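Local coordinates for protein NAD-dependent aldehyde dehydrogenase (Burkholderia multivorans, PDB 5UJU) that probably oxidises aldehydes to the corresponding carboxylic acids with NAD as the electron acceptor, at residues A476-I479 with A480-G484; A335-N338 with I339-L343; L442-D445 with V446-E450; F216-W219 with N220-G224; G157-A160 with Q161-A164. One frame throughout, in Å; residues are numbered along the deposited sequence.

Interaction 1: A476-I479 with A480-G484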
loop_
_atom_site.group_PDB
_atom_site.type_symbol
_atom_site.label_atom_id
_atom_site.label_comp_id
_atom_site.label_asym_id
_atom_site.label_seq_id
_atom_site.Cartn_x
_atom_site.Cartn_y
_atom_site.Cartn_z
ATOM N N ALA A 476 20.458 20.561 2.880
ATOM C CA ALA A 476 20.370 19.113 3.046
ATOM C C ALA A 476 18.923 18.634 2.974
ATOM O O ALA A 476 18.615 17.650 2.286
ATOM C CB ALA A 476 21.012 18.692 4.364
ATOM N N GLY A 477 18.017 19.323 3.674
ATOM C CA GLY A 477 16.606 18.963 3.606
ATOM C C GLY A 477 16.025 19.134 2.215
ATOM O O GLY A 477 15.205 18.326 1.768
ATOM N N GLU A 478 16.432 20.195 1.515
ATOM C CA GLU A 478 15.937 20.419 0.164
ATOM C C GLU A 478 16.420 19.332 -0.785
ATOM O O GLU A 478 15.639 18.812 -1.591
ATOM C CB GLU A 478 16.376 21.794 -0.336
ATOM C CG GLU A 478 16.059 22.048 -1.793
ATOM C CD GLU A 478 16.645 23.361 -2.303
ATOM O OE1 GLU A 478 16.930 24.264 -1.486
ATOM O OE2 GLU A 478 16.814 23.484 -3.528
ATOM N N ILE A 479 17.703 18.978 -0.698
ATOM C CA ILE A 479 18.279 18.017 -1.631
ATOM C C ILE A 479 17.727 16.623 -1.375
ATOM O O ILE A 479 17.483 15.857 -2.315
ATOM C CB ILE A 479 19.815 18.052 -1.541
ATOM C CG1 ILE A 479 20.344 19.322 -2.215
ATOM C CG2 ILE A 479 20.430 16.787 -2.158
ATOM C CD1 ILE A 479 21.838 19.550 -2.032
ATOM N N ALA A 480 17.536 16.261 -0.103
ATOM C CA ALA A 480 16.936 14.966 0.209
ATOM C C ALA A 480 15.524 14.860 -0.358
ATOM O O ALA A 480 15.145 13.820 -0.907
ATOM C CB ALA A 480 16.922 14.731 1.717
ATOM N N ALA A 481 14.726 15.921 -0.219
ATOM C CA ALA A 481 13.352 15.876 -0.708
ATOM C C ALA A 481 13.301 15.857 -2.231
ATOM O O ALA A 481 12.459 15.173 -2.823
ATOM C CB ALA A 481 12.562 17.064 -0.166
ATOM N N GLU A 482 14.183 16.610 -2.883
ATOM C CA GLU A 482 14.140 16.695 -4.336
ATOM C C GLU A 482 14.869 15.530 -4.992
ATOM O O GLU A 482 14.354 14.921 -5.933
ATOM C CB GLU A 482 14.740 18.024 -4.804
ATOM C CG GLU A 482 14.832 18.149 -6.323
ATOM C CD GLU A 482 15.405 19.487 -6.777
ATOM O OE1 GLU A 482 15.483 20.423 -5.948
ATOM O OE2 GLU A 482 15.793 19.592 -7.962
ATOM N N HIS A 483 16.046 15.176 -4.497
ATOM C CA HIS A 483 16.837 14.163 -5.173
ATOM C C HIS A 483 16.807 12.802 -4.485
ATOM O O HIS A 483 17.334 11.831 -5.048
ATOM C CB HIS A 483 18.280 14.655 -5.319
ATOM C CG HIS A 483 18.395 15.925 -6.103
ATOM N ND1 HIS A 483 18.315 15.957 -7.479
ATOM C CD2 HIS A 483 18.556 17.211 -5.705
ATOM C CE1 HIS A 483 18.434 17.207 -7.896
ATOM N NE2 HIS A 483 18.581 17.987 -6.840
ATOM N N GLY A 484 16.191 12.696 -3.310
ATOM C CA GLY A 484 16.166 11.444 -2.583
ATOM C C GLY A 484 17.352 11.314 -1.643
ATOM O O GLY A 484 18.384 11.975 -1.794
#
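I479 sets its CG2 branch across the imidazole edge of H483 one helical turn later, CG2 lying 4.0 Å from CD2 of the ring. Both sit in the last turns of the helix 469-483, which packs on the seven-stranded sheet that contains strand 323-326. The ring keeps close to the backbone it follows: the carbonyl oxygen of I479 lies at the ring edge, near its plane, and accepts the amide of H483, N to O 2.7 Å. The methylene CG of E482 rests over one face of the same imidazole, offset toward its rim.

On the outer side E478 and E482 run side by side, pointing the same way. Each puts CG anti to its N (chi1 173° and 176°) and is extended beyond, which brings OE2 of E478 to 4.1 Å from OE1 of E482 with the carboxylates nearly coplanar. Two like charges this close would repel; R449, in a salt bridge with OE2 of E478, probably offsets the cost. A476 and I479 turn toward strand 323-326, touching Q323 and V325, and I479 also meets T453. The helix ends at H483; G484, with positive phi, leads the chain off, while its N still makes a weak hydrogen bond of 2.9 Å to the carbonyl O of A480.

Interaction 2: A335-N338 with I339-L343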
loop_
_atom_site.group_PDB
_atom_site.type_symbol
_atom_site.label_atom_id
_atom_site.label_comp_id
_atom_site.label_asym_id
_atom_site.label_seq_id
_atom_site.Cartn_x
_atom_site.Cartn_y
_atom_site.Cartn_z
ATOM N N ALA A 335 35.154 12.493 15.508
ATOM C CA ALA A 335 34.165 12.672 14.454
ATOM C C ALA A 335 34.774 12.410 13.083
ATOM O O ALA A 335 34.156 11.753 12.240
ATOM C CB ALA A 335 33.572 14.077 14.526
ATOM N N ALA A 336 35.985 12.925 12.844
ATOM C CA ALA A 336 36.641 12.730 11.555
ATOM C C ALA A 336 36.913 11.252 11.291
ATOM O O ALA A 336 36.722 10.768 10.173
ATOM C CB ALA A 336 37.943 13.534 11.502
ATOM N N LYS A 337 37.350 10.514 12.313
ATOM C CA LYS A 337 37.613 9.093 12.120
ATOM C C LYS A 337 36.328 8.339 11.794
ATOM O O LYS A 337 36.325 7.448 10.934
ATOM C CB LYS A 337 38.290 8.509 13.362
ATOM C CG LYS A 337 38.898 7.128 13.150
ATOM C CD LYS A 337 39.556 6.589 14.415
ATOM C CE LYS A 337 40.707 5.644 14.053
ATOM N NZ LYS A 337 40.831 4.467 14.960
ATOM N N ASN A 338 35.231 8.673 12.476
ATOM C CA ASN A 338 33.962 8.007 12.202
ATOM C C ASN A 338 33.501 8.293 10.778
ATOM O O ASN A 338 33.086 7.385 10.051
ATOM C CB ASN A 338 32.910 8.452 13.217
ATOM C CG ASN A 338 31.540 7.836 12.941
ATOM O OD1 ASN A 338 30.818 8.282 12.044
ATOM N ND2 ASN A 338 31.165 6.832 13.733
ATOM N N ILE A 339 33.570 9.557 10.361
ATOM C CA ILE A 339 33.223 9.891 8.984
ATOM C C ILE A 339 34.129 9.147 8.015
ATOM O O ILE A 339 33.677 8.639 6.977
ATOM C CB ILE A 339 33.303 11.415 8.775
ATOM C CG1 ILE A 339 32.135 12.103 9.487
ATOM C CG2 ILE A 339 33.370 11.755 7.287
ATOM C CD1 ILE A 339 32.260 13.619 9.524
ATOM N N ALA A 340 35.419 9.049 8.347
ATOM C CA ALA A 340 36.374 8.370 7.476
ATOM C C ALA A 340 36.020 6.892 7.292
ATOM O O ALA A 340 36.101 6.360 6.179
ATOM C CB ALA A 340 37.777 8.497 8.051
ATOM N N PHE A 341 35.688 6.198 8.387
ATOM C CA PHE A 341 35.233 4.815 8.263
ATOM C C PHE A 341 34.017 4.730 7.360
ATOM O O PHE A 341 33.884 3.790 6.565
ATOM C CB PHE A 341 34.880 4.239 9.636
ATOM C CG PHE A 341 35.983 3.471 10.282
ATOM C CD1 PHE A 341 36.423 2.274 9.734
ATOM C CD2 PHE A 341 36.567 3.929 11.461
ATOM C CE1 PHE A 341 37.448 1.559 10.331
ATOM C CE2 PHE A 341 37.592 3.220 12.071
ATOM C CZ PHE A 341 38.036 2.033 11.505
ATOM N N SER A 342 33.103 5.697 7.485
ATOM C CA SER A 342 31.873 5.679 6.698
ATOM C C SER A 342 32.158 5.846 5.220
ATOM O O SER A 342 31.430 5.299 4.380
ATOM C CB SER A 342 30.926 6.775 7.179
ATOM O OG SER A 342 30.718 6.645 8.570
ATOM N N LEU A 343 33.200 6.606 4.887
ATOM C CA LEU A 343 33.595 6.790 3.499
ATOM C C LEU A 343 34.355 5.585 2.955
ATOM O O LEU A 343 34.287 5.311 1.753
ATOM C CB LEU A 343 34.452 8.053 3.362
ATOM C CG LEU A 343 33.766 9.394 3.596
ATOM C CD1 LEU A 343 34.821 10.515 3.673
ATOM C CD2 LEU A 343 32.740 9.673 2.504
HETATM O O HOH W 1 28.920 7.685 10.180
#
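N338 and S342, one turn apart on the helix 332-344, share a carbonyl and a water. The backbone O of N338 takes two hydrogen bonds from S342, one from the amide N at 3.1 Å and one from the hydroxyl OG at 2.9 Å. The two donors arrive from opposite faces of the carbonyl plane, so neither displaces the other. The hydroxyl can fold back in this way because OG stands beside the backbone N of S342, opposite its carbonyl carbon (chi1 -54°). Having given its hydrogen to the carbonyl, OG accepts one from a water at 2.6 Å, and that water gives its other hydrogen to OD1 of N338 at 2.7 Å. The direct distance between OD1 and OG is 3.8 Å, which makes the water the link between the two polar ends.

The side-chain amide of N338 has further work. Its ND2 donates to the carbonyl oxygens of G518 and V520, tying the helix to the chain that follows strand 511-514. The remaining turns are ordinary helix: I339, A340 and F341 donate their amides to A335, A336 and K337. I339 packs on I324 and I326 of strand 323-326, A340 on A383 and V384 of the helix 373-388, and the F341 ring meets that of F521.

Every polar atom of the N338 side chain thus has a partner in a buried setting. The water on OD1 and the two carbonyls on ND2 imply an amide fixed in its rotation, its oxygen and nitrogen distinguishable by their partners, while the backbone carbonyl separately serves two donors.

Interaction 3: L442-D445 with V446-E450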
loop_
_atom_site.group_PDB
_atom_site.type_symbol
_atom_site.label_atom_id
_atom_site.label_comp_id
_atom_site.label_asym_id
_atom_site.label_seq_id
_atom_site.Cartn_x
_atom_site.Cartn_y
_atom_site.Cartn_z
ATOM N N LEU A 442 37.115 15.358 -2.342
ATOM C CA LEU A 442 37.224 16.616 -3.057
ATOM C C LEU A 442 36.687 17.758 -2.209
ATOM O O LEU A 442 35.865 17.570 -1.311
ATOM C CB LEU A 442 36.461 16.564 -4.383
ATOM C CG LEU A 442 36.895 15.424 -5.305
ATOM C CD1 LEU A 442 35.732 14.926 -6.135
ATOM C CD2 LEU A 442 38.022 15.873 -6.197
ATOM N N GLN A 443 37.165 18.958 -2.508
ATOM C CA GLN A 443 36.639 20.160 -1.888
ATOM C C GLN A 443 35.772 20.889 -2.905
ATOM O O GLN A 443 36.198 21.099 -4.047
ATOM C CB GLN A 443 37.766 21.079 -1.403
ATOM C CG GLN A 443 37.259 22.382 -0.805
ATOM C CD GLN A 443 38.377 23.277 -0.263
ATOM O OE1 GLN A 443 39.437 22.807 0.147
ATOM N NE2 GLN A 443 38.130 24.572 -0.267
ATOM N N LEU A 444 34.564 21.271 -2.487
ATOM C CA LEU A 444 33.681 22.105 -3.291
ATOM C C LEU A 444 33.175 23.281 -2.460
ATOM O O LEU A 444 33.384 23.363 -1.245
ATOM C CB LEU A 444 32.492 21.310 -3.834
ATOM C CG LEU A 444 32.868 20.301 -4.912
ATOM C CD1 LEU A 444 31.624 19.513 -5.325
ATOM C CD2 LEU A 444 33.483 21.029 -6.089
ATOM N N ASP A 445 32.518 24.204 -3.149
ATOM C CA ASP A 445 31.772 25.293 -2.544
ATOM C C ASP A 445 30.291 25.048 -2.783
ATOM O O ASP A 445 29.914 24.306 -3.691
ATOM C CB ASP A 445 32.189 26.651 -3.128
ATOM C CG ASP A 445 31.484 27.816 -2.456
ATOM O OD1 ASP A 445 31.903 28.208 -1.344
ATOM O OD2 ASP A 445 30.502 28.328 -3.037
ATOM N N VAL A 446 29.454 25.673 -1.948
ATOM C CA VAL A 446 28.008 25.524 -2.077
ATOM C C VAL A 446 27.514 25.947 -3.461
ATOM O O VAL A 446 26.473 25.463 -3.925
ATOM C CB VAL A 446 27.299 26.302 -0.944
ATOM C CG1 VAL A 446 27.510 27.792 -1.089
ATOM C CG2 VAL A 446 25.828 25.955 -0.893
ATOM N N ALA A 447 28.256 26.820 -4.148
ATOM C CA ALA A 447 27.913 27.214 -5.511
ATOM C C ALA A 447 28.034 26.065 -6.511
ATOM O O ALA A 447 27.475 26.152 -7.609
ATOM C CB ALA A 447 28.805 28.374 -5.954
ATOM N N ASP A 448 28.735 24.989 -6.161
ATOM C CA ASP A 448 28.915 23.844 -7.051
ATOM C C ASP A 448 27.763 22.845 -6.960
ATOM O O ASP A 448 27.984 21.628 -7.088
ATOM C CB ASP A 448 30.263 23.177 -6.767
ATOM C CG ASP A 448 31.419 24.179 -6.856
ATOM O OD1 ASP A 448 31.422 24.947 -7.837
ATOM O OD2 ASP A 448 32.293 24.221 -5.957
ATOM N N ARG A 449 26.539 23.343 -6.743
ATOM C CA ARG A 449 25.366 22.486 -6.564
ATOM C C ARG A 449 25.178 21.484 -7.694
ATOM O O ARG A 449 24.818 20.324 -7.451
ATOM C CB ARG A 449 24.095 23.336 -6.506
ATOM C CG ARG A 449 23.474 23.522 -5.156
ATOM C CD ARG A 449 22.213 24.369 -5.297
ATOM N NE ARG A 449 21.043 23.489 -5.358
ATOM C CZ ARG A 449 19.994 23.578 -4.546
ATOM N NH1 ARG A 449 18.986 22.721 -4.660
ATOM N NH2 ARG A 449 19.942 24.539 -3.635
ATOM N N GLU A 450 25.392 21.921 -8.939
ATOM C CA GLU A 450 25.138 21.056 -10.086
ATOM C C GLU A 450 25.962 19.785 -10.015
ATOM O O GLU A 450 25.568 18.753 -10.578
ATOM C CB GLU A 450 25.414 21.803 -11.396
#
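D445, the last residue of strand 440-445, and D448, three residues on, are joined by two hydrogen bonds round a tight turn, while the D445 carboxylate takes the amide of A447; the segment 446-450 can be followed through it. V446 turns the chain, its CG1 lying 3.6 Å from OD2 of D445 while the side chain packs on L475 of the helix 469-483. A447 comes next and gives its amide to D445 OD2 at 2.9 Å; the donor approaches from above the carboxylate plane. The aspartate is placed for this by a CG anti to the backbone N (chi1 -177°), and its OD1 is held by a salt bridge to R361.

D448 then closes the turn twice. Its N donates to the carbonyl O of D445 at 2.8 Å, and its OD2 accepts the amide N of D445 at 2.8 Å, on the anti side of the carboxylate. CD2 of L444 lies against the same OD2, at 3.4 Å. R449 opens the short helix 449-452.

With an aspartate side chain accepting an amide two residues on, D445 forms an Asx turn, here at the strand-to-helix junction of the beta-alpha-beta unit that leads into strand 460-466.

Interaction 4: F216-W219 with N220-G224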
loop_
_atom_site.group_PDB
_atom_site.type_symbol
_atom_site.label_atom_id
_atom_site.label_comp_id
_atom_site.label_asym_id
_atom_site.label_seq_id
_atom_site.Cartn_x
_atom_site.Cartn_y
_atom_site.Cartn_z
ATOM N N PHE A 216 24.245 -5.485 -3.095
ATOM C CA PHE A 216 23.660 -6.175 -1.942
ATOM C C PHE A 216 22.564 -7.112 -2.425
ATOM O O PHE A 216 21.375 -6.916 -2.127
ATOM C CB PHE A 216 23.127 -5.177 -0.913
ATOM C CG PHE A 216 24.215 -4.438 -0.169
ATOM C CD1 PHE A 216 24.817 -3.318 -0.720
ATOM C CD2 PHE A 216 24.646 -4.879 1.076
ATOM C CE1 PHE A 216 25.826 -2.648 -0.042
ATOM C CE2 PHE A 216 25.660 -4.206 1.767
ATOM C CZ PHE A 216 26.250 -3.095 1.199
ATOM N N PRO A 217 22.945 -8.184 -3.130
ATOM C CA PRO A 217 21.925 -9.050 -3.750
ATOM C C PRO A 217 20.973 -9.680 -2.746
ATOM O O PRO A 217 19.752 -9.687 -2.975
ATOM C CB PRO A 217 22.766 -10.101 -4.498
ATOM C CG PRO A 217 24.091 -10.125 -3.777
ATOM C CD PRO A 217 24.315 -8.691 -3.331
ATOM N N THR A 218 21.488 -10.203 -1.630
ATOM C CA THR A 218 20.590 -10.799 -0.645
ATOM C C THR A 218 19.995 -9.750 0.294
ATOM O O THR A 218 18.805 -9.811 0.617
ATOM C CB THR A 218 21.319 -11.889 0.147
ATOM O OG1 THR A 218 22.485 -11.340 0.776
ATOM C CG2 THR A 218 21.727 -13.037 -0.777
ATOM N N TRP A 219 20.793 -8.789 0.752
ATOM C CA TRP A 219 20.286 -7.825 1.727
ATOM C C TRP A 219 19.154 -7.000 1.137
ATOM O O TRP A 219 18.131 -6.771 1.795
ATOM C CB TRP A 219 21.407 -6.910 2.200
ATOM C CG TRP A 219 21.074 -6.144 3.470
ATOM C CD1 TRP A 219 21.389 -6.502 4.752
ATOM C CD2 TRP A 219 20.383 -4.886 3.564
ATOM N NE1 TRP A 219 20.940 -5.544 5.638
ATOM C CE2 TRP A 219 20.314 -4.548 4.935
ATOM C CE3 TRP A 219 19.818 -4.014 2.623
ATOM C CZ2 TRP A 219 19.701 -3.377 5.388
ATOM C CZ3 TRP A 219 19.206 -2.851 3.078
ATOM C CH2 TRP A 219 19.153 -2.546 4.447
ATOM N N ASN A 220 19.330 -6.524 -0.098
ATOM C CA ASN A 220 18.252 -5.817 -0.777
ATOM C C ASN A 220 17.225 -6.759 -1.392
ATOM O O ASN A 220 16.054 -6.386 -1.504
ATOM C CB ASN A 220 18.802 -4.885 -1.863
ATOM C CG ASN A 220 19.449 -3.632 -1.287
ATOM O OD1 ASN A 220 20.612 -3.340 -1.546
ATOM N ND2 ASN A 220 18.680 -2.882 -0.510
ATOM N N GLY A 221 17.627 -7.957 -1.815
ATOM C CA GLY A 221 16.685 -8.846 -2.476
ATOM C C GLY A 221 15.767 -9.608 -1.537
ATOM O O GLY A 221 14.594 -9.835 -1.860
ATOM N N TYR A 222 16.279 -10.003 -0.370
ATOM C CA TYR A 222 15.487 -10.842 0.531
ATOM C C TYR A 222 14.184 -10.213 0.998
ATOM O O TYR A 222 13.188 -10.953 1.090
ATOM C CB TYR A 222 16.302 -11.250 1.763
ATOM C CG TYR A 222 17.248 -12.388 1.523
ATOM C CD1 TYR A 222 17.473 -12.877 0.245
ATOM C CD2 TYR A 222 17.933 -12.967 2.578
ATOM C CE1 TYR A 222 18.373 -13.929 0.027
ATOM C CE2 TYR A 222 18.811 -14.001 2.372
ATOM C CZ TYR A 222 19.022 -14.484 1.104
ATOM O OH TYR A 222 19.901 -15.521 0.922
ATOM N N PRO A 223 14.113 -8.918 1.366
ATOM C CA PRO A 223 12.833 -8.400 1.887
ATOM C C PRO A 223 11.669 -8.582 0.925
ATOM O O PRO A 223 10.592 -9.011 1.350
ATOM C CB PRO A 223 13.140 -6.917 2.162
ATOM C CG PRO A 223 14.610 -6.906 2.483
ATOM C CD PRO A 223 15.193 -7.916 1.507
ATOM N N GLY A 224 11.851 -8.286 -0.362
ATOM C CA GLY A 224 10.775 -8.506 -1.318
ATOM C C GLY A 224 10.478 -9.980 -1.549
ATOM O O GLY A 224 9.313 -10.379 -1.637
#
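T218 sets its CB over one face of the Y222 ring, 3.7 Å from the centroid and 19° off the ring normal, a CH-pi contact between neighbours one turn apart near the start of the helix 217-230. The methyl CG2 of T218 continues along the phenol and stands 3.5 Å from its OH. This is the tightly packed part: the carbonyl O of T218 accepts the amide N of Y222 at 2.7 Å, and the ring root is pressed against the same oxygen, with CG 3.1 Å away. Both polar ends are taken up elsewhere, OG1 of T218 by the carbonyl of G156 and OH of Y222 by T250.

The contrast lies in exposure and backbone bonding. W219, the one partly exposed residue among those in contact, meets the buried N220 across the edge of its indole: ND2 is 3.5 Å from CE3, and the amide plane is almost perpendicular to the ring. OD1 of N220 comes 3.2 Å from CB of F216. The backbone is what slackens, since G221 makes only a weak bond to the carbonyl O of P217, and P223 has no amide hydrogen, its CD lying 3.2 Å from O of W219 instead.

The chemistry implies a helix start bonded irregularly: without an N-H at P223 the helix is kinked there, while T218 and Y222 keep both a strong backbone bond and a CH-pi contact.

Interaction 5: G157-A160 with Q161-A164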
loop_
_atom_site.group_PDB
_atom_site.type_symbol
_atom_site.label_atom_id
_atom_site.label_comp_id
_atom_site.label_asym_id
_atom_site.label_seq_id
_atom_site.Cartn_x
_atom_site.Cartn_y
_atom_site.Cartn_z
ATOM N N GLY A 157 24.713 -12.689 4.671
ATOM C CA GLY A 157 24.119 -13.779 5.413
ATOM C C GLY A 157 23.216 -13.283 6.529
ATOM O O GLY A 157 22.119 -12.783 6.284
ATOM N N PRO A 158 23.683 -13.393 7.778
ATOM C CA PRO A 158 22.830 -13.049 8.937
ATOM C C PRO A 158 22.048 -11.743 8.850
ATOM O O PRO A 158 20.856 -11.741 9.175
ATOM C CB PRO A 158 23.848 -13.017 10.085
ATOM C CG PRO A 158 24.844 -14.043 9.701
ATOM C CD PRO A 158 24.934 -14.044 8.189
ATOM N N HIS A 159 22.669 -10.629 8.438
ATOM C CA HIS A 159 21.923 -9.368 8.399
ATOM C C HIS A 159 20.834 -9.400 7.330
ATOM O O HIS A 159 19.733 -8.871 7.545
ATOM C CB HIS A 159 22.868 -8.183 8.165
ATOM C CG HIS A 159 23.737 -7.861 9.340
ATOM N ND1 HIS A 159 24.630 -6.812 9.337
ATOM C CD2 HIS A 159 23.851 -8.446 10.556
ATOM C CE1 HIS A 159 25.266 -6.771 10.493
ATOM N NE2 HIS A 159 24.810 -7.751 11.252
ATOM N N ALA A 160 21.115 -10.025 6.177
ATOM C CA ALA A 160 20.080 -10.186 5.160
ATOM C C ALA A 160 18.983 -11.107 5.658
ATOM O O ALA A 160 17.793 -10.846 5.433
ATOM C CB ALA A 160 20.672 -10.733 3.859
ATOM N N GLN A 161 19.375 -12.185 6.342
ATOM C CA GLN A 161 18.404 -13.092 6.938
ATOM C C GLN A 161 17.563 -12.381 7.998
ATOM O O GLN A 161 16.350 -12.605 8.085
ATOM C CB GLN A 161 19.142 -14.306 7.504
ATOM C CG GLN A 161 19.843 -15.122 6.412
ATOM C CD GLN A 161 21.114 -15.781 6.882
ATOM O OE1 GLN A 161 21.391 -15.838 8.081
ATOM N NE2 GLN A 161 21.898 -16.296 5.938
ATOM N N ASP A 162 18.185 -11.488 8.781
ATOM C CA ASP A 162 17.425 -10.617 9.683
ATOM C C ASP A 162 16.337 -9.846 8.934
ATOM O O ASP A 162 15.179 -9.798 9.363
ATOM C CB ASP A 162 18.362 -9.625 10.383
ATOM C CG ASP A 162 19.192 -10.250 11.485
ATOM O OD1 ASP A 162 18.813 -11.320 12.003
ATOM O OD2 ASP A 162 20.239 -9.650 11.832
ATOM N N ARG A 163 16.706 -9.207 7.823
ATOM C CA ARG A 163 15.752 -8.384 7.079
ATOM C C ARG A 163 14.672 -9.240 6.430
ATOM O O ARG A 163 13.523 -8.804 6.294
ATOM C CB ARG A 163 16.484 -7.542 6.023
ATOM C CG ARG A 163 17.298 -6.354 6.588
ATOM C CD ARG A 163 16.382 -5.265 7.161
ATOM N NE ARG A 163 17.131 -4.129 7.720
ATOM C CZ ARG A 163 16.572 -3.033 8.241
ATOM N NH1 ARG A 163 15.247 -2.907 8.300
ATOM N NH2 ARG A 163 17.342 -2.054 8.719
ATOM N N ALA A 164 15.034 -10.440 5.974
ATOM C CA ALA A 164 14.020 -11.374 5.487
ATOM C C ALA A 164 13.045 -11.736 6.603
ATOM O O ALA A 164 11.827 -11.670 6.426
ATOM C CB ALA A 164 14.692 -12.624 4.915
#
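The first turn of the helix 158-175, with G157 at its N-cap position, carries this contact. Q161 curls back under that end: the chain is bent at chi2 (148°), which places CD 3.2 Å from the carbonyl O of G157 and NE2 3.4 Å from CA of G157. OE1 lies 3.3 Å from CA of P158, alongside the proline ring. The amide is fixed from beyond the turn, OE1 accepting from N131 and NE2 bonding to S134, which ties the helix start to the end of helix 97-132 and the start of helix 134-145. The backbone bond beneath it is nearly straight, N of Q161 reaching O of G157 at 2.8 Å.

H159 and D162 lie side by side, ring and carboxylate planes 22° apart, with CD2 of the imidazole 4.0 Å from OD2. Their stronger partners are elsewhere: NE2 of H159 is hydrogen-bonded to E39 and OD1 of D162 to S35, so both side chains reach the N-terminal region. D162 N also bonds to O of P158 at 2.7 Å. R163 leads its guanidinium away from this turn, to a salt bridge with E166 and the carbonyl of D530.

A glycine N-cap followed by proline at the first helical position, where no amide hydrogen is needed, is typical of a helix N-terminus.

In the fold
Along the chain the order is interaction 5, interaction 4, interaction 2, interaction 3, interaction 1. Interactions 5 and 4 form one cluster near the centre of the folded chain, their centres about 8 Å apart, where the helices 158-175 and 217-230 pack together: A160 meets T218 and Y222, and R163 meets W219. The other three lie on or within the sheet that holds strands 323-326 and 440-445. Interactions 1 and 3 have centres about 16 Å apart and are joined by the salt bridge E478-R449; interaction 2 lies about 20 Å from interaction 3 between centres without touching it. The contacts thus fall into two groups, consistent with the separate NAD-binding and catalytic domains of the family.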